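Local coordinates for beta-galactosidase (Bacillus circulans subsp. alkalophilus, PDB 3TTY), which hydrolyses terminal non-reducing beta-D-galactose residues from beta-galactosides, with a TIM-barrel domain that binds galactose, at residues Asp28-Met31 with Phe32-Gly36; Glu18-Asp21 with Lys22-Glu26. One frame throughout, in Å; residues are numbered along the deposited sequence.

Contact 1: Asp28-Met31 with Phe32-Gly36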
loop_
_atom_site.group_PDB
_atom_site.type_symbol
_atom_site.label_atom_id
_atom_site.label_comp_id
_atom_site.label_asym_id
_atom_site.label_seq_id
_atom_site.Cartn_x
_atom_site.Cartn_y
_atom_site.Cartn_z
ATOM N N ASP A 28 16.443 29.712 -30.011
ATOM C CA ASP A 28 17.317 28.886 -29.174
ATOM C C ASP A 28 18.769 29.335 -29.300
ATOM O O ASP A 28 19.420 29.597 -28.297
ATOM C CB ASP A 28 17.218 27.391 -29.526
ATOM C CG ASP A 28 15.826 26.827 -29.335
ATOM O OD1 ASP A 28 15.062 27.343 -28.492
ATOM O OD2 ASP A 28 15.503 25.849 -30.033
ATOM N N MET A 29 19.277 29.411 -30.533
ATOM C CA MET A 29 20.668 29.808 -30.764
ATOM C C MET A 29 20.945 31.155 -30.114
ATOM O O MET A 29 21.970 31.333 -29.451
ATOM C CB MET A 29 21.000 29.896 -32.263
ATOM C CG MET A 29 20.890 28.590 -33.050
ATOM S SD MET A 29 21.739 27.189 -32.272
ATOM C CE MET A 29 20.333 26.343 -31.547
ATOM N N ARG A 30 20.029 32.104 -30.319
ATOM C CA ARG A 30 20.198 33.448 -29.785
ATOM C C ARG A 30 20.309 33.396 -28.260
ATOM O O ARG A 30 21.223 33.975 -27.683
ATOM C CB ARG A 30 19.057 34.383 -30.229
ATOM C CG ARG A 30 19.197 35.814 -29.702
ATOM C CD ARG A 30 18.001 36.721 -30.055
ATOM N NE ARG A 30 16.801 36.342 -29.309
ATOM C CZ ARG A 30 16.576 36.670 -28.039
ATOM N NH1 ARG A 30 17.467 37.387 -27.364
ATOM N NH2 ARG A 30 15.465 36.271 -27.442
ATOM N N MET A 31 19.382 32.692 -27.618
ATOM C CA MET A 31 19.397 32.575 -26.156
ATOM C C MET A 31 20.564 31.725 -25.617
ATOM O O MET A 31 21.116 32.034 -24.558
ATOM C CB MET A 31 18.032 32.109 -25.621
ATOM C CG MET A 31 16.966 33.231 -25.646
ATOM S SD MET A 31 15.275 32.849 -25.110
ATOM C CE MET A 31 14.559 32.239 -26.626
ATOM N N PHE A 32 20.953 30.679 -26.351
ATOM C CA PHE A 32 22.097 29.853 -25.945
ATOM C C PHE A 32 23.364 30.716 -25.900
ATOM O O PHE A 32 24.189 30.573 -25.002
ATOM C CB PHE A 32 22.298 28.631 -26.866
ATOM C CG PHE A 32 21.175 27.600 -26.793
ATOM C CD1 PHE A 32 20.194 27.682 -25.818
ATOM C CD2 PHE A 32 21.112 26.556 -27.710
ATOM C CE1 PHE A 32 19.162 26.744 -25.758
ATOM C CE2 PHE A 32 20.087 25.615 -27.656
ATOM C CZ PHE A 32 19.113 25.707 -26.676
ATOM N N ASN A 33 23.514 31.617 -26.866
ATOM C CA ASN A 33 24.664 32.513 -26.860
ATOM C C ASN A 33 24.626 33.493 -25.688
ATOM O O ASN A 33 25.640 33.722 -25.042
ATOM C CB ASN A 33 24.804 33.240 -28.205
ATOM C CG ASN A 33 25.250 32.300 -29.329
ATOM O OD1 ASN A 33 26.182 31.502 -29.161
ATOM N ND2 ASN A 33 24.572 32.382 -30.476
ATOM N N LEU A 34 23.450 34.051 -25.405
ATOM C CA LEU A 34 23.270 34.893 -24.228
ATOM C C LEU A 34 23.671 34.178 -22.943
ATOM O O LEU A 34 24.237 34.789 -22.039
ATOM C CB LEU A 34 21.821 35.349 -24.103
ATOM C CG LEU A 34 21.329 36.332 -25.163
ATOM C CD1 LEU A 34 19.910 36.790 -24.838
ATOM C CD2 LEU A 34 22.276 37.522 -25.251
ATOM N N ALA A 35 23.362 32.887 -22.857
ATOM C CA ALA A 35 23.587 32.134 -21.621
ATOM C C ALA A 35 24.954 31.445 -21.557
ATOM O O ALA A 35 25.292 30.833 -20.544
ATOM C CB ALA A 35 22.463 31.124 -21.388
ATOM N N GLY A 36 25.739 31.559 -22.632
ATOM C CA GLY A 36 27.043 30.920 -22.692
ATOM C C GLY A 36 26.940 29.401 -22.730
ATOM O O GLY A 36 27.807 28.696 -22.211
#
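Phe-32 packs back on Asp-28 and Met-29, one turn earlier in helix 22-35. Its ring meets Asp-28 twice on one face. The CB of Asp-28 makes a CH-pi contact 4.1 Å from the centroid of the Phe-32 ring. The carbonyl O of Asp-28 sits 3.0 Å above the ring plane, displaced toward the rim. The ring gets there because CG of Phe-32 lies beside its own backbone N (chi1 -66°), which turns it back along the helix. The Met-29 chain bends at chi2 and chi3, and its CE comes within 3.9 Å of Phe-32 CD2. On another side of the helix, Arg-30 NH1 passes 3.6 Å from Leu-34 CD1. An alanine in place of Phe-32 would probably leave Asp-28 CB and Met-29 CE without their aromatic neighbour and open a gap there.

The backbone bonds are those of the last helical turns. Phe-32 N gives a bond of 2.7 Å to Asp-28 O, and Ala-35 N one of 2.9 Å to Met-31 O. At Gly-36 the phi angle is positive, and a Schellman motif ends the helix.

The polar ends find partners outside these residues. Asn-33 ND2 bonds to Glu-72. Arg-30 pairs with Glu-27 of the same helix. Polar chemistry ties Asp-28 to Arg-348 and Arg-30 to Glu-368, both in loops, while apolar packing sets Met-29 against helix 60-71 and Met-31 against helix 371-386.

Contact 2: Glu18-Asp21 with Lys22-Glu26; sequences EQWD and KATME
The N-terminal cap of helix 22-35 is formed here, with Asp-21 at the N-cap position. Its carboxylate reaches forward to the first turn, and OD2 of Asp-21 accepts from Thr-24 N at 3.1 Å. The detailed geometry of this capping bond is doubtful, because OD2 is modelled too close to the Thr-24 side chain. The Asp-21 CG lies between the backbone N and the carbonyl carbon (chi1 61°), which turns the carboxylate toward the start of the helix. The main chain adds a bond of 3.2 Å from Met-25 N to Asp-21 O. It is the first i to i+4 bond of the helix, taken from the N-cap residue's own carbonyl.

In the TIM barrel this loop follows strand 10-14 and leads into the helix of the first beta-alpha-beta unit. The carboxylate, if ionised, would probably also interact favourably with the helix dipole.

Trp-20, just before the cap, packs on Thr-24, and the two side chains cross at about a right angle. The same clash leaves the placing of the two Thr-24 branches doubtful. The apparent lack of a partner for its buried hydroxyl is therefore doubtful too. The indole also makes a cation-pi contact with Arg-348, and it packs on Leu-499 of the second subunit. Lys-22 NZ forms a salt bridge with Asp-64 of helix 60-71, and Met-25 lies against Ile-65 of that helix.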
loop_
_atom_site.group_PDB
_atom_site.type_symbol
_atom_site.label_atom_id
_atom_site.label_comp_id
_atom_site.label_asym_id
_atom_site.label_seq_id
_atom_site.Cartn_x
_atom_site.Cartn_y
_atom_site.Cartn_z
ATOM N N GLU A 18 13.613 18.876 -32.579
ATOM C CA GLU A 18 12.682 18.121 -33.419
ATOM C C GLU A 18 11.251 18.129 -32.847
ATOM O O GLU A 18 10.309 17.695 -33.510
ATOM C CB GLU A 18 13.181 16.688 -33.695
ATOM C CG GLU A 18 13.291 15.770 -32.452
ATOM C CD GLU A 18 14.654 15.862 -31.781
ATOM O OE1 GLU A 18 15.243 14.793 -31.501
ATOM O OE2 GLU A 18 15.143 16.995 -31.536
ATOM N N GLN A 19 11.098 18.632 -31.624
ATOM C CA GLN A 19 9.775 18.863 -31.034
ATOM C C GLN A 19 9.240 20.224 -31.475
ATOM O O GLN A 19 8.087 20.568 -31.213
ATOM C CB GLN A 19 9.837 18.826 -29.491
ATOM C CG GLN A 19 10.296 17.488 -28.898
ATOM C CD GLN A 19 10.457 17.509 -27.373
ATOM O OE1 GLN A 19 10.198 18.527 -26.711
ATOM N NE2 GLN A 19 10.901 16.377 -26.813
ATOM N N TRP A 20 10.089 21.008 -32.125
ATOM C CA TRP A 20 9.748 22.398 -32.427
ATOM C C TRP A 20 9.766 22.690 -33.931
ATOM O O TRP A 20 9.184 21.949 -34.700
ATOM C CB TRP A 20 10.678 23.336 -31.661
ATOM C CG TRP A 20 10.464 23.219 -30.209
ATOM C CD1 TRP A 20 11.040 22.304 -29.358
ATOM C CD2 TRP A 20 9.574 24.005 -29.414
ATOM N NE1 TRP A 20 10.568 22.494 -28.078
ATOM C CE2 TRP A 20 9.661 23.526 -28.087
ATOM C CE3 TRP A 20 8.711 25.070 -29.693
ATOM C CZ2 TRP A 20 8.927 24.084 -27.040
ATOM C CZ3 TRP A 20 7.972 25.622 -28.651
ATOM C CH2 TRP A 20 8.088 25.127 -27.339
ATOM N N ASP A 21 10.418 23.776 -34.333
ATOM C CA ASP A 21 10.558 24.114 -35.748
ATOM C C ASP A 21 11.757 25.033 -35.930
ATOM O O ASP A 21 12.489 25.301 -34.965
ATOM C CB ASP A 21 9.274 24.729 -36.327
ATOM C CG ASP A 21 8.865 26.027 -35.630
ATOM O OD1 ASP A 21 7.733 26.513 -35.871
ATOM O OD2 ASP A 21 9.667 26.573 -34.851
ATOM N N LYS A 22 11.982 25.502 -37.150
ATOM C CA LYS A 22 13.184 26.300 -37.411
ATOM C C LYS A 22 13.182 27.673 -36.744
ATOM O O LYS A 22 14.200 28.112 -36.197
ATOM C CB LYS A 22 13.464 26.402 -38.911
ATOM C CG LYS A 22 13.732 25.043 -39.518
ATOM C CD LYS A 22 14.546 25.125 -40.784
ATOM C CE LYS A 22 15.433 23.898 -40.879
ATOM N NZ LYS A 22 15.807 23.602 -42.276
ATOM N N ALA A 23 12.039 28.348 -36.780
ATOM C CA ALA A 23 11.930 29.645 -36.136
ATOM C C ALA A 23 12.320 29.553 -34.648
ATOM O O ALA A 23 13.137 30.345 -34.163
ATOM C CB ALA A 23 10.523 30.233 -36.317
ATOM N N THR A 24 11.769 28.586 -33.917
ATOM C CA THR A 24 12.134 28.525 -32.506
ATOM C C THR A 24 13.621 28.207 -32.344
ATOM O O THR A 24 14.278 28.686 -31.433
ATOM C CB THR A 24 11.212 27.608 -31.634
ATOM O OG1 THR A 24 11.999 26.662 -30.897
ATOM C CG2 THR A 24 10.183 26.912 -32.453
ATOM N N MET A 25 14.148 27.437 -33.275
ATOM C CA MET A 25 15.559 27.122 -33.287
ATOM C C MET A 25 16.425 28.380 -33.398
ATOM O O MET A 25 17.494 28.453 -32.778
ATOM C CB MET A 25 15.855 26.142 -34.414
ATOM C CG MET A 25 17.157 25.434 -34.249
ATOM S SD MET A 25 17.193 23.839 -35.083
ATOM C CE MET A 25 18.816 23.352 -34.544
ATOM N N GLU A 26 15.969 29.374 -34.164
ATOM C CA GLU A 26 16.680 30.653 -34.219
ATOM C C GLU A 26 16.691 31.345 -32.853
ATOM O O GLU A 26 17.708 31.890 -32.430
ATOM C CB GLU A 26 16.095 31.583 -35.288
ATOM C CG GLU A 26 16.345 31.127 -36.717
ATOM C CD GLU A 26 17.824 30.912 -37.015
ATOM O OE1 GLU A 26 18.188 29.803 -37.471
ATOM O OE2 GLU A 26 18.617 31.855 -36.795
#

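From the N terminus, the chain leaves barrel strand 10-14 and enters the loop that contact 2 closes, where residues 18-21 turn into helix 22-35. Contact 1 follows on the same helix and ends at its C terminus, before the chain enters strand 39-42. The two are in series. They neither nest nor cross, and their centres lie 14 Å apart. Arg-348 links both regions, since it meets side chains in each. Helix 60-71 also runs past both. Contact 2 additionally faces the second subunit, whereas no other chain touches contact 1. Together they mark the two ends of the first helix of the barrel.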